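Local coordinates for protein endo-beta-1,4-glucanase (cellulase B) (Bacillus halodurans, PDB 4V2X) that probably hydrolyses beta-1,4-linked glucans through a family 5 glycoside hydrolase module, which is followed by an Ig-like module and a family 46 carbohydrate-binding module, at residues A[279-284]-A[527-532]; A[481-486]-A[568-573]; A[485-490]-A[582-587]; A[499-504]-A[541-546]; A[506-511]-A[532-537]. All blocks are in the same frame, centred on the assembly; numbering follows the deposited sequence.

How the contacts relate
From the N terminus, the first segment met is 279-284, at the end of helix 277-281 of the catalytic module. It pairs with 527-532 in contact 1, which crosses all the other contacts and joins that module to the carbohydrate-binding one. Contacts 2 and 3 start together at the strand 484-491, sharing Leu485 and Gln486, and close on the successive strands 569-577 and 580-585. Contact 4 nests inside both loops, and contact 5 inside contact 4. Contacts 2 to 5 thus tie one eight-stranded antiparallel sheet, whose outermost strands meet in contact 5; Tyr532 is common to contacts 1 and 5.

Contact 1 (A[279-284]-A[527-532]); sequences FSVNIA and FKEFGY
Ile283 and Glu529 meet at the seam between the catalytic and carbohydrate-binding modules, their side chains crossing so that the CD1 methyl of Ile283 lies 3.8 Å from CB of Glu529. The glutamate is stretched out, with CG anti to the backbone N (chi1 179°) and the chain straight beyond it, which brings the carboxylate up to Val281 at a slant, OE2 of Glu529 lying 3.8 Å from CB of Val281. The same oxygen forms a salt bridge with Lys327, whose NZ also bonds to the backbone oxygens of Val281 and Phe530 and so ties both segments to one ammonium group. With an alanine in place of Glu529, Lys327 would probably lose its anionic mate, and a gap would probably open beside Val281 and Ile283.

Helix 277-281 ends in a Schellman motif with Asn282, at positive phi, as its C-prime residue, and the chain leaving it runs roughly antiparallel to 527-530. Asn282 O takes the nearly straight bond from Phe530 N (3.0 Å, 169° at the hydrogen), and Ala284 N donates to Phe527 O over 3.2 Å. The planes of the Asn282 amide and the Phe530 ring are only 15° apart, the amide approaching obliquely, with ND2 3.6 Å from CB of Phe530. That nitrogen is held by Val331 O. At the far end, CB of Phe527 lies 3.5 Å from the carbonyl C of Ala284.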
# COMPACT_ATOMS: atom_id res chain seq x y z
N PHE A 279 12.84 -28.09 12.18
CA PHE A 279 14.23 -28.53 12.16
C PHE A 279 15.09 -27.58 12.99
O PHE A 279 15.94 -28.02 13.77
CB PHE A 279 14.77 -28.59 10.73
CG PHE A 279 16.25 -28.84 10.67
CD1 PHE A 279 16.78 -30.08 11.03
CD2 PHE A 279 17.13 -27.84 10.26
CE1 PHE A 279 18.14 -30.31 10.98
CE2 PHE A 279 18.49 -28.07 10.21
CZ PHE A 279 19.00 -29.30 10.58
N SER A 280 14.84 -26.29 12.84
CA SER A 280 15.68 -25.26 13.44
C SER A 280 15.67 -25.29 14.97
O SER A 280 16.66 -24.91 15.59
CB SER A 280 15.26 -23.88 12.94
OG SER A 280 14.08 -23.44 13.58
N VAL A 281 14.57 -25.75 15.57
CA VAL A 281 14.48 -25.87 17.03
C VAL A 281 14.50 -27.31 17.54
O VAL A 281 14.60 -27.53 18.75
CB VAL A 281 13.24 -25.13 17.60
CG1 VAL A 281 13.27 -23.66 17.21
CG2 VAL A 281 11.93 -25.80 17.19
N ASN A 282 14.45 -28.28 16.62
CA ASN A 282 14.38 -29.71 16.94
C ASN A 282 13.10 -30.08 17.68
O ASN A 282 13.10 -30.33 18.89
CB ASN A 282 15.61 -30.20 17.70
CG ASN A 282 15.71 -31.71 17.74
OD1 ASN A 282 14.74 -32.43 17.45
ND2 ASN A 282 16.87 -32.22 18.10
N ILE A 283 12.01 -30.12 16.92
CA ILE A 283 10.70 -30.48 17.43
C ILE A 283 10.00 -31.25 16.30
O ILE A 283 10.45 -31.23 15.15
CB ILE A 283 9.90 -29.20 17.82
CG1 ILE A 283 8.66 -29.53 18.65
CG2 ILE A 283 9.53 -28.39 16.59
CD1 ILE A 283 7.98 -28.28 19.19
N ALA A 284 8.95 -31.97 16.64
CA ALA A 284 8.08 -32.64 15.66
C ALA A 284 8.78 -33.75 14.86
O ALA A 284 8.26 -34.19 13.83
CB ALA A 284 7.44 -31.62 14.73
N PHE A 527 6.45 -35.42 19.24
CA PHE A 527 7.88 -35.19 19.42
C PHE A 527 8.10 -33.84 20.09
O PHE A 527 7.80 -32.80 19.50
CB PHE A 527 8.61 -35.19 18.08
CG PHE A 527 8.71 -36.54 17.44
CD1 PHE A 527 9.78 -37.37 17.72
CD2 PHE A 527 7.73 -36.98 16.57
CE1 PHE A 527 9.89 -38.61 17.13
CE2 PHE A 527 7.84 -38.23 15.97
CZ PHE A 527 8.92 -39.04 16.26
N LYS A 528 8.61 -33.88 21.31
CA LYS A 528 8.83 -32.66 22.09
C LYS A 528 10.08 -31.91 21.65
O LYS A 528 10.94 -32.45 20.93
CB LYS A 528 8.91 -32.98 23.59
CG LYS A 528 7.69 -33.70 24.16
CD LYS A 528 6.40 -32.91 23.98
CE LYS A 528 5.57 -33.40 22.79
NZ LYS A 528 4.30 -32.63 22.63
N GLU A 529 10.18 -30.66 22.08
CA GLU A 529 11.25 -29.77 21.66
C GLU A 529 12.53 -29.99 22.48
O GLU A 529 12.52 -29.86 23.70
CB GLU A 529 10.78 -28.33 21.76
CG GLU A 529 11.87 -27.34 21.35
CD GLU A 529 11.43 -25.90 21.36
OE1 GLU A 529 10.21 -25.63 21.44
OE2 GLU A 529 12.32 -25.03 21.29
N PHE A 530 13.63 -30.28 21.80
CA PHE A 530 14.91 -30.55 22.44
C PHE A 530 15.37 -29.31 23.21
O PHE A 530 15.34 -28.21 22.67
CB PHE A 530 15.96 -30.94 21.38
CG PHE A 530 17.22 -31.55 21.94
CD1 PHE A 530 18.17 -30.77 22.60
CD2 PHE A 530 17.47 -32.91 21.78
CE1 PHE A 530 19.33 -31.34 23.10
CE2 PHE A 530 18.63 -33.48 22.28
CZ PHE A 530 19.57 -32.70 22.94
N GLY A 531 15.77 -29.51 24.47
CA GLY A 531 16.23 -28.40 25.31
C GLY A 531 15.07 -27.79 26.08
O GLY A 531 15.11 -27.73 27.32
N TYR A 532 14.03 -27.38 25.37
CA TYR A 532 12.90 -26.72 25.99
C TYR A 532 12.11 -27.66 26.90
O TYR A 532 11.81 -27.32 28.04
CB TYR A 532 11.97 -26.12 24.94
CG TYR A 532 10.79 -25.40 25.55
CD1 TYR A 532 10.94 -24.15 26.11
CD2 TYR A 532 9.53 -25.99 25.59
CE1 TYR A 532 9.87 -23.49 26.69
CE2 TYR A 532 8.46 -25.35 26.18
CZ TYR A 532 8.64 -24.09 26.72
OH TYR A 532 7.57 -23.44 27.30
O HOH W 1 13.41 -33.06 20.10

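Contact 2 (A[481-486]-A[568-573]); sequences RTPVLQ and ETVNYT
Tyr572 reaches across to the chain at Leu485 and Gln486, and its ring is set by both. With CG anti to the backbone N (chi1 -167°), the ring stands beside Leu485 and its hydroxyl OH donates to Gln486 O over 2.7 Å. The acceptor lies at the ring's edge, near its plane, while the donor is tilted 31° from the plane of the Gln486 carbonyl. Lower on the ring, CD1 of Tyr572 rests 3.7 Å from CB of Leu485, and the two side chains pass at a slant.

The leucine then sends CD1 to CG1 of Val570, 3.9 Å away. The valine's other methyl serves Pro483: the two side chains lie side by side, pointing opposite ways, with CG of Pro483 and CG2 of Val570 4.0 Å apart. Beyond them, CD of Pro483 lies 3.8 Å from CB of Glu568. A bend at chi2 (-72°) brings the Glu568 carboxylate to Thr482, whose side chain it meets at about a right angle. Thr482 OG1 donates to Glu568 OE1 over 3.0 Å, coming from above the carboxylate plane.

The two segments run nearly parallel across the interior of a curled antiparallel sheet, where Phe562 and Ile497 also pack on Leu485. Apolar packing supplies most of the middle of the contact, with one side-chain hydrogen bond at each end, and these polar ends are likely to set how the segments line up.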
# COMPACT_ATOMS: atom_id res chain seq x y z
N ARG A 481 25.98 -49.52 23.74
CA ARG A 481 25.08 -50.59 24.19
C ARG A 481 23.70 -49.98 24.36
O ARG A 481 23.55 -48.76 24.38
CB ARG A 481 25.49 -51.16 25.54
CG ARG A 481 26.97 -51.15 25.83
CD ARG A 481 27.23 -51.61 27.25
NE ARG A 481 26.68 -52.95 27.48
CZ ARG A 481 25.88 -53.28 28.49
NH1 ARG A 481 25.52 -52.40 29.41
NH2 ARG A 481 25.44 -54.53 28.58
N THR A 482 22.70 -50.83 24.53
CA THR A 482 21.35 -50.33 24.78
C THR A 482 21.39 -49.37 25.97
O THR A 482 21.94 -49.71 27.03
CB THR A 482 20.36 -51.49 25.04
OG1 THR A 482 20.17 -52.21 23.82
CG2 THR A 482 19.01 -50.96 25.52
N PRO A 483 20.85 -48.15 25.80
CA PRO A 483 20.80 -47.23 26.93
C PRO A 483 19.75 -47.68 27.92
O PRO A 483 18.78 -48.34 27.54
CB PRO A 483 20.41 -45.89 26.29
CG PRO A 483 20.05 -46.17 24.87
CD PRO A 483 20.12 -47.64 24.63
N VAL A 484 19.96 -47.35 29.19
CA VAL A 484 19.10 -47.82 30.26
C VAL A 484 18.65 -46.61 31.06
O VAL A 484 19.48 -45.81 31.49
CB VAL A 484 19.83 -48.81 31.19
CG1 VAL A 484 18.89 -49.35 32.25
CG2 VAL A 484 20.43 -49.96 30.38
N LEU A 485 17.34 -46.49 31.25
CA LEU A 485 16.76 -45.49 32.14
C LEU A 485 16.26 -46.20 33.39
O LEU A 485 15.90 -47.38 33.35
CB LEU A 485 15.60 -44.77 31.44
CG LEU A 485 15.98 -44.03 30.16
CD1 LEU A 485 14.74 -43.48 29.49
CD2 LEU A 485 16.98 -42.92 30.43
N GLN A 486 16.23 -45.47 34.49
CA GLN A 486 15.83 -46.06 35.76
C GLN A 486 14.58 -45.41 36.32
O GLN A 486 14.34 -44.21 36.14
CB GLN A 486 16.97 -45.97 36.78
CG GLN A 486 18.31 -46.51 36.29
CD GLN A 486 18.31 -48.02 36.09
OE1 GLN A 486 17.31 -48.70 36.34
NE2 GLN A 486 19.43 -48.55 35.63
N GLU A 568 18.61 -47.06 18.64
CA GLU A 568 18.02 -47.56 19.87
C GLU A 568 16.84 -46.69 20.27
O GLU A 568 16.87 -45.47 20.12
CB GLU A 568 19.05 -47.57 21.01
CG GLU A 568 20.14 -48.63 20.87
CD GLU A 568 19.63 -50.05 21.11
OE1 GLU A 568 18.84 -50.26 22.04
OE2 GLU A 568 20.04 -50.96 20.36
N THR A 569 15.79 -47.35 20.74
CA THR A 569 14.57 -46.70 21.20
C THR A 569 14.30 -47.23 22.59
O THR A 569 14.36 -48.44 22.81
CB THR A 569 13.40 -47.06 20.26
OG1 THR A 569 13.67 -46.53 18.96
CG2 THR A 569 12.08 -46.51 20.78
N VAL A 570 14.02 -46.34 23.54
CA VAL A 570 13.71 -46.76 24.90
C VAL A 570 12.42 -46.08 25.34
O VAL A 570 12.31 -44.87 25.25
CB VAL A 570 14.84 -46.37 25.89
CG1 VAL A 570 14.46 -46.73 27.32
CG2 VAL A 570 16.15 -47.05 25.49
N ASN A 571 11.45 -46.88 25.79
CA ASN A 571 10.22 -46.36 26.37
C ASN A 571 10.36 -46.14 27.86
O ASN A 571 11.18 -46.77 28.51
CB ASN A 571 9.05 -47.29 26.10
CG ASN A 571 8.74 -47.43 24.62
OD1 ASN A 571 8.60 -48.55 24.11
ND2 ASN A 571 8.65 -46.32 23.93
N TYR A 572 9.53 -45.25 28.39
CA TYR A 572 9.55 -44.91 29.81
C TYR A 572 8.18 -44.37 30.16
O TYR A 572 7.52 -43.75 29.32
CB TYR A 572 10.63 -43.86 30.08
CG TYR A 572 10.99 -43.63 31.53
CD1 TYR A 572 11.95 -44.41 32.17
CD2 TYR A 572 10.42 -42.58 32.25
CE1 TYR A 572 12.31 -44.17 33.49
CE2 TYR A 572 10.77 -42.34 33.57
CZ TYR A 572 11.71 -43.14 34.18
OH TYR A 572 12.06 -42.90 35.49
N THR A 573 7.73 -44.63 31.38
CA THR A 573 6.45 -44.14 31.84
C THR A 573 6.62 -43.12 32.94
O THR A 573 7.42 -43.31 33.87
CB THR A 573 5.58 -45.31 32.33
OG1 THR A 573 5.39 -46.23 31.25
CG2 THR A 573 4.22 -44.81 32.83

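Contact 3 (A[485-490]-A[582-587]); sequences LQSTQG and TGIAAQ
Thr488 and Gly583 form an antiparallel hydrogen-bonded pair, the backbone core of the contact. Gly583 N donates to Thr488 O over 2.7 Å, and Thr488 N returns a bond of 2.9 Å to Gly583 O. A CB on Gly583 would crowd CG2 of Thr488.

Side chain to backbone, Ser487 takes over where the ladder ends. Its OG lies anti to the carbonyl carbon (chi1 -63°) and accepts an almost straight bond from Ala585 N at 2.9 Å. Side chain to side chain, Thr582 OG1 donates to Gln489 OE1 over 3.0 Å, coming from above the amide plane, within the non-hydrogen-bonded pair of the two residues. A valine in place of Thr582 would probably leave OE1 of Gln489 without this donor and its amide freer to turn.

In van der Waals packing, the methyl CB of Ala585 lies against a backbone oxygen, 3.2 Å from Leu485 O. A water links the two segments at Leu485 and Ala586, donating to Ala586 O and, weakly, to Leu485 O.

Strand 580-585 thereby fits between 484-491 and 569-577, bonding through Thr582 and Ile584 to the latter, while Thr488 also packs on Phe495 and Pro498 of strand 495-500.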
# COMPACT_ATOMS: atom_id res chain seq x y z
N LEU A 485 17.34 -46.49 31.25
CA LEU A 485 16.76 -45.49 32.14
C LEU A 485 16.26 -46.20 33.39
O LEU A 485 15.90 -47.38 33.35
CB LEU A 485 15.60 -44.77 31.44
CG LEU A 485 15.98 -44.03 30.16
CD1 LEU A 485 14.74 -43.48 29.49
CD2 LEU A 485 16.98 -42.92 30.43
N GLN A 486 16.23 -45.47 34.49
CA GLN A 486 15.83 -46.06 35.76
C GLN A 486 14.58 -45.41 36.32
O GLN A 486 14.34 -44.21 36.14
CB GLN A 486 16.97 -45.97 36.78
CG GLN A 486 18.31 -46.51 36.29
CD GLN A 486 18.31 -48.02 36.09
OE1 GLN A 486 17.31 -48.70 36.34
NE2 GLN A 486 19.43 -48.55 35.63
N SER A 487 13.79 -46.23 37.01
CA SER A 487 12.63 -45.77 37.76
C SER A 487 13.07 -44.76 38.80
O SER A 487 14.19 -44.82 39.30
CB SER A 487 11.93 -46.95 38.41
OG SER A 487 11.42 -47.85 37.44
N THR A 488 12.19 -43.83 39.13
CA THR A 488 12.53 -42.77 40.07
C THR A 488 11.26 -42.05 40.52
O THR A 488 10.17 -42.33 40.03
CB THR A 488 13.52 -41.77 39.45
OG1 THR A 488 14.09 -40.95 40.48
CG2 THR A 488 12.84 -40.89 38.39
N GLN A 489 11.43 -41.14 41.46
CA GLN A 489 10.33 -40.30 41.91
C GLN A 489 10.90 -38.91 42.17
O GLN A 489 12.00 -38.77 42.70
CB GLN A 489 9.68 -40.90 43.16
CG GLN A 489 8.32 -40.30 43.51
CD GLN A 489 7.37 -41.30 44.18
OE1 GLN A 489 7.05 -42.35 43.61
NE2 GLN A 489 6.91 -40.96 45.38
N GLY A 490 10.15 -37.88 41.77
CA GLY A 490 10.64 -36.51 41.88
C GLY A 490 9.57 -35.44 41.76
O GLY A 490 8.38 -35.74 41.78
N THR A 582 6.24 -39.71 39.25
CA THR A 582 6.82 -41.03 39.37
C THR A 582 7.27 -41.47 37.98
O THR A 582 6.51 -41.38 37.03
CB THR A 582 5.78 -42.03 39.92
OG1 THR A 582 5.40 -41.63 41.24
CG2 THR A 582 6.34 -43.45 39.97
N GLY A 583 8.51 -41.94 37.89
CA GLY A 583 9.06 -42.49 36.66
C GLY A 583 9.21 -43.99 36.79
O GLY A 583 9.66 -44.49 37.83
N ILE A 584 8.81 -44.71 35.75
CA ILE A 584 8.86 -46.17 35.76
C ILE A 584 9.57 -46.66 34.51
O ILE A 584 9.10 -46.44 33.39
CB ILE A 584 7.45 -46.80 35.82
CG1 ILE A 584 6.68 -46.30 37.04
CG2 ILE A 584 7.55 -48.32 35.85
CD1 ILE A 584 5.19 -46.58 36.98
N ALA A 585 10.70 -47.33 34.71
CA ALA A 585 11.50 -47.84 33.59
C ALA A 585 10.83 -49.02 32.89
O ALA A 585 10.00 -49.71 33.47
CB ALA A 585 12.88 -48.24 34.09
N ALA A 586 11.22 -49.24 31.63
CA ALA A 586 10.70 -50.35 30.84
C ALA A 586 11.09 -51.68 31.48
O ALA A 586 12.19 -51.80 32.02
CB ALA A 586 11.23 -50.28 29.42
N GLN A 587 10.19 -52.65 31.43
CA GLN A 587 10.40 -53.96 32.04
C GLN A 587 9.76 -55.05 31.19
O GLN A 587 10.29 -55.42 30.14
CB GLN A 587 9.83 -53.99 33.45
O HOH W 2 14.97 -50.48 32.23
O HOH W 3 10.59 -50.81 36.11

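Contact 4 (A[499-504]-A[541-546]); sequences ASFNGN and NEMKLT
Met543 lays its side chain against Ala499 and Phe501, and can be followed atom by atom. Its CB lies beside Ala499, 4.3 Å from the CB of that residue. CG then leaves anti to the backbone N, and the chain folds twice in the same sense (chi2 75°, chi3 74°), which brings the sulfur and methyl up to the phenyl ring. SD reaches the ring's edge, 5.3 Å from the centroid of Phe501 and 78° off the ring normal, a Met-aromatic contact. The tip, CE, closes to 3.5 Å from CE1 of Phe501.

The same ring is hemmed in from other directions. Glu542 O lies at its edge in plane, 3.5 Å from Phe501 CZ, and CB of Ala499 stands above one face, offset toward the rim. A backbone bond from Ala499 N to Asn541 O, 2.9 Å long, joins the two segments at the start of the strand 542-545. There Asn541 and Glu542 both face Ser537 in a G1 beta bulge.

Phe501 opens a type I' turn that ends at Asn504. Its carbonyl O is gripped twice, by Asn504 N and by Asn504 ND2 at 2.8 Å, the second nearly in line with the carbonyl and with the acceptor in the amide plane.

Strand 542-545 runs between 495-500 and 534-537 in the sheet. Strand 556-564 packs against both segments, Phe562 on Met543 and Phe564 on Phe501, and Thr546 caps the helix 547-551 that follows.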
# COMPACT_ATOMS: atom_id res chain seq x y z
N ALA A 499 20.01 -42.09 34.03
CA ALA A 499 20.17 -42.60 32.68
C ALA A 499 21.60 -43.04 32.39
O ALA A 499 22.54 -42.27 32.56
CB ALA A 499 19.74 -41.54 31.68
N SER A 500 21.74 -44.28 31.94
CA SER A 500 23.00 -44.77 31.42
C SER A 500 22.95 -44.64 29.91
O SER A 500 22.35 -45.48 29.23
CB SER A 500 23.20 -46.23 31.80
OG SER A 500 23.21 -46.39 33.21
N PHE A 501 23.56 -43.59 29.38
CA PHE A 501 23.52 -43.33 27.94
C PHE A 501 24.29 -44.39 27.16
O PHE A 501 23.96 -44.66 26.01
CB PHE A 501 24.00 -41.92 27.62
CG PHE A 501 23.03 -40.85 28.01
CD1 PHE A 501 21.93 -40.56 27.21
CD2 PHE A 501 23.19 -40.14 29.19
CE1 PHE A 501 21.02 -39.58 27.58
CE2 PHE A 501 22.29 -39.16 29.57
CZ PHE A 501 21.20 -38.88 28.76
N ASN A 502 25.29 -45.00 27.81
CA ASN A 502 25.99 -46.15 27.26
C ASN A 502 26.49 -45.93 25.82
O ASN A 502 26.30 -46.76 24.94
CB ASN A 502 25.11 -47.41 27.35
CG ASN A 502 25.03 -47.98 28.76
OD1 ASN A 502 25.91 -47.72 29.59
ND2 ASN A 502 23.99 -48.75 29.03
N GLY A 503 27.14 -44.78 25.60
CA GLY A 503 27.72 -44.45 24.31
C GLY A 503 26.76 -43.87 23.29
O GLY A 503 27.16 -43.59 22.15
N ASN A 504 25.50 -43.66 23.68
CA ASN A 504 24.47 -43.14 22.78
C ASN A 504 24.29 -41.64 22.88
O ASN A 504 24.56 -41.04 23.92
CB ASN A 504 23.12 -43.81 23.05
CG ASN A 504 23.12 -45.27 22.72
OD1 ASN A 504 22.92 -45.65 21.56
ND2 ASN A 504 23.36 -46.12 23.72
N ASN A 541 24.80 -38.22 33.73
CA ASN A 541 24.11 -39.49 33.51
C ASN A 541 22.63 -39.36 33.91
O ASN A 541 22.09 -40.18 34.66
CB ASN A 541 24.82 -40.61 34.28
CG ASN A 541 26.34 -40.53 34.14
OD1 ASN A 541 26.86 -40.46 33.03
ND2 ASN A 541 27.04 -40.51 35.27
N GLU A 542 22.00 -38.30 33.42
CA GLU A 542 20.61 -38.01 33.75
C GLU A 542 19.86 -37.55 32.51
O GLU A 542 20.45 -36.95 31.62
CB GLU A 542 20.52 -36.91 34.81
CG GLU A 542 21.14 -37.28 36.15
CD GLU A 542 21.03 -36.17 37.18
OE1 GLU A 542 20.68 -35.03 36.81
OE2 GLU A 542 21.30 -36.44 38.38
N MET A 543 18.56 -37.84 32.47
CA MET A 543 17.67 -37.30 31.46
C MET A 543 16.73 -36.33 32.16
O MET A 543 15.92 -36.74 33.00
CB MET A 543 16.86 -38.43 30.82
CG MET A 543 16.08 -38.01 29.60
SD MET A 543 17.19 -37.80 28.20
CE MET A 543 17.56 -39.50 27.80
N LYS A 544 16.83 -35.05 31.80
CA LYS A 544 16.05 -33.99 32.43
C LYS A 544 14.74 -33.79 31.69
O LYS A 544 14.73 -33.70 30.47
CB LYS A 544 16.85 -32.68 32.42
CG LYS A 544 16.21 -31.53 33.19
CD LYS A 544 15.65 -32.01 34.52
CE LYS A 544 15.90 -31.04 35.66
NZ LYS A 544 14.97 -29.88 35.65
N LEU A 545 13.64 -33.73 32.44
CA LEU A 545 12.34 -33.32 31.90
C LEU A 545 12.07 -31.99 32.58
O LEU A 545 12.07 -31.93 33.80
CB LEU A 545 11.22 -34.31 32.22
CG LEU A 545 11.40 -35.75 31.74
CD1 LEU A 545 10.16 -36.56 32.04
CD2 LEU A 545 11.73 -35.81 30.26
N THR A 546 11.86 -30.94 31.79
CA THR A 546 11.84 -29.58 32.35
C THR A 546 10.52 -29.22 33.01
O THR A 546 9.47 -29.83 32.76
CB THR A 546 12.12 -28.53 31.27
OG1 THR A 546 11.06 -28.53 30.33
CG2 THR A 546 13.45 -28.80 30.57

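Contact 5 (A[506-511]-A[532-537]); sequences LATMEA and YAFSPS
The outermost strands of the eight-stranded antiparallel sheet, 506-513 and 534-537, face each other here across the interior, with Phe534 packed against Leu506 and Met509. The strands approach to 8.4 Å between axes, a separation bridged by side chains. Phe534 makes the largest share of the contact. Its CG sits between the backbone N and the carbonyl carbon (chi1 67°), a position that drives the ring across to the other strand.

Met509 covers one face. Its CB stands over the ring centre, 3.7 Å from the Phe534 centroid and 9° off the normal, a CH-pi contact. Further out the chain runs back along the ring in the opposite sense to the phenylalanine, so SD approaches obliquely at 4.7 Å from the Phe534 centroid, a Met-aromatic contact. The methyl CE ends 3.9 Å from CD1 of Phe534.

Strand 506-513 carries a classic beta bulge just before this methionine, where Ala507 and Thr508 both face His563 of the neighbouring strand 556-564. The backbone following the bulge approaches the far end of the ring, Met509 N lying 3.6 Å from CZ of Phe534. At the rim, obliquely and on the Met509 side of the ring plane, Leu506 brings CD2 within 3.5 Å of CE2 of Phe534. The same methyl serves Pro536, whose CD is 4.1 Å from CD2 of Leu506.

Phe562 backs both Leu506 and Met509, and Leu545 packs on Met509 and Phe534. The ring of Phe530 meets that of Phe534 with the planes steeply inclined.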
# COMPACT_ATOMS: atom_id res chain seq x y z
N LEU A 506 21.26 -38.76 22.30
CA LEU A 506 19.81 -38.64 22.19
C LEU A 506 19.44 -37.75 21.02
O LEU A 506 19.97 -36.66 20.89
CB LEU A 506 19.23 -38.07 23.49
CG LEU A 506 17.70 -37.88 23.54
CD1 LEU A 506 16.97 -39.21 23.53
CD2 LEU A 506 17.32 -37.07 24.76
N ALA A 507 18.49 -38.20 20.20
CA ALA A 507 18.00 -37.42 19.06
C ALA A 507 16.74 -36.62 19.42
O ALA A 507 16.68 -35.41 19.19
CB ALA A 507 17.73 -38.34 17.88
N THR A 508 15.75 -37.31 19.97
CA THR A 508 14.50 -36.64 20.35
C THR A 508 13.69 -37.52 21.30
O THR A 508 14.07 -38.66 21.62
CB THR A 508 13.70 -36.20 19.09
OG1 THR A 508 12.53 -35.44 19.46
CG2 THR A 508 13.33 -37.41 18.24
N MET A 509 12.59 -36.97 21.80
CA MET A 509 11.75 -37.64 22.78
C MET A 509 10.30 -37.38 22.43
O MET A 509 9.91 -36.23 22.22
CB MET A 509 12.03 -37.11 24.19
CG MET A 509 11.26 -37.84 25.28
SD MET A 509 11.16 -36.95 26.85
CE MET A 509 9.97 -35.68 26.46
N GLU A 510 9.51 -38.45 22.38
CA GLU A 510 8.07 -38.34 22.25
C GLU A 510 7.40 -38.42 23.61
O GLU A 510 7.90 -39.08 24.51
CB GLU A 510 7.51 -39.47 21.38
CG GLU A 510 7.96 -39.44 19.93
CD GLU A 510 7.33 -40.56 19.15
OE1 GLU A 510 6.19 -40.39 18.70
OE2 GLU A 510 8.00 -41.62 19.01
N ALA A 511 6.25 -37.77 23.73
CA ALA A 511 5.42 -37.84 24.93
C ALA A 511 3.96 -37.92 24.51
O ALA A 511 3.45 -37.02 23.84
CB ALA A 511 5.67 -36.63 25.83
N TYR A 532 14.03 -27.38 25.37
CA TYR A 532 12.90 -26.72 25.99
C TYR A 532 12.11 -27.66 26.90
O TYR A 532 11.81 -27.32 28.04
CB TYR A 532 11.97 -26.12 24.94
CG TYR A 532 10.79 -25.40 25.55
CD1 TYR A 532 10.94 -24.15 26.11
CD2 TYR A 532 9.53 -25.99 25.59
CE1 TYR A 532 9.87 -23.49 26.69
CE2 TYR A 532 8.46 -25.35 26.18
CZ TYR A 532 8.64 -24.09 26.72
OH TYR A 532 7.57 -23.44 27.30
N ALA A 533 11.78 -28.85 26.38
CA ALA A 533 10.96 -29.82 27.11
C ALA A 533 11.78 -30.89 27.84
O ALA A 533 11.32 -31.47 28.84
CB ALA A 533 9.97 -30.47 26.16
N PHE A 534 12.98 -31.17 27.35
CA PHE A 534 13.81 -32.21 27.92
C PHE A 534 15.26 -31.96 27.51
O PHE A 534 15.51 -31.24 26.55
CB PHE A 534 13.38 -33.58 27.40
CG PHE A 534 13.62 -33.76 25.94
CD1 PHE A 534 12.68 -33.34 25.01
CD2 PHE A 534 14.82 -34.30 25.48
CE1 PHE A 534 12.90 -33.48 23.65
CE2 PHE A 534 15.05 -34.43 24.12
CZ PHE A 534 14.09 -34.04 23.21
N SER A 535 16.19 -32.58 28.21
CA SER A 535 17.61 -32.46 27.87
C SER A 535 18.41 -33.65 28.40
O SER A 535 18.22 -34.06 29.53
CB SER A 535 18.17 -31.16 28.46
OG SER A 535 19.54 -30.98 28.11
N PRO A 536 19.32 -34.19 27.58
CA PRO A 536 20.20 -35.22 28.11
C PRO A 536 21.36 -34.56 28.83
O PRO A 536 21.96 -33.63 28.30
CB PRO A 536 20.69 -35.94 26.85
CG PRO A 536 20.66 -34.90 25.79
CD PRO A 536 19.56 -33.94 26.14
N SER A 537 21.66 -35.02 30.05
CA SER A 537 22.83 -34.58 30.78
C SER A 537 23.83 -35.73 30.79
O SER A 537 23.80 -36.60 31.66
CB SER A 537 22.46 -34.19 32.22
OG SER A 537 21.66 -33.02 32.22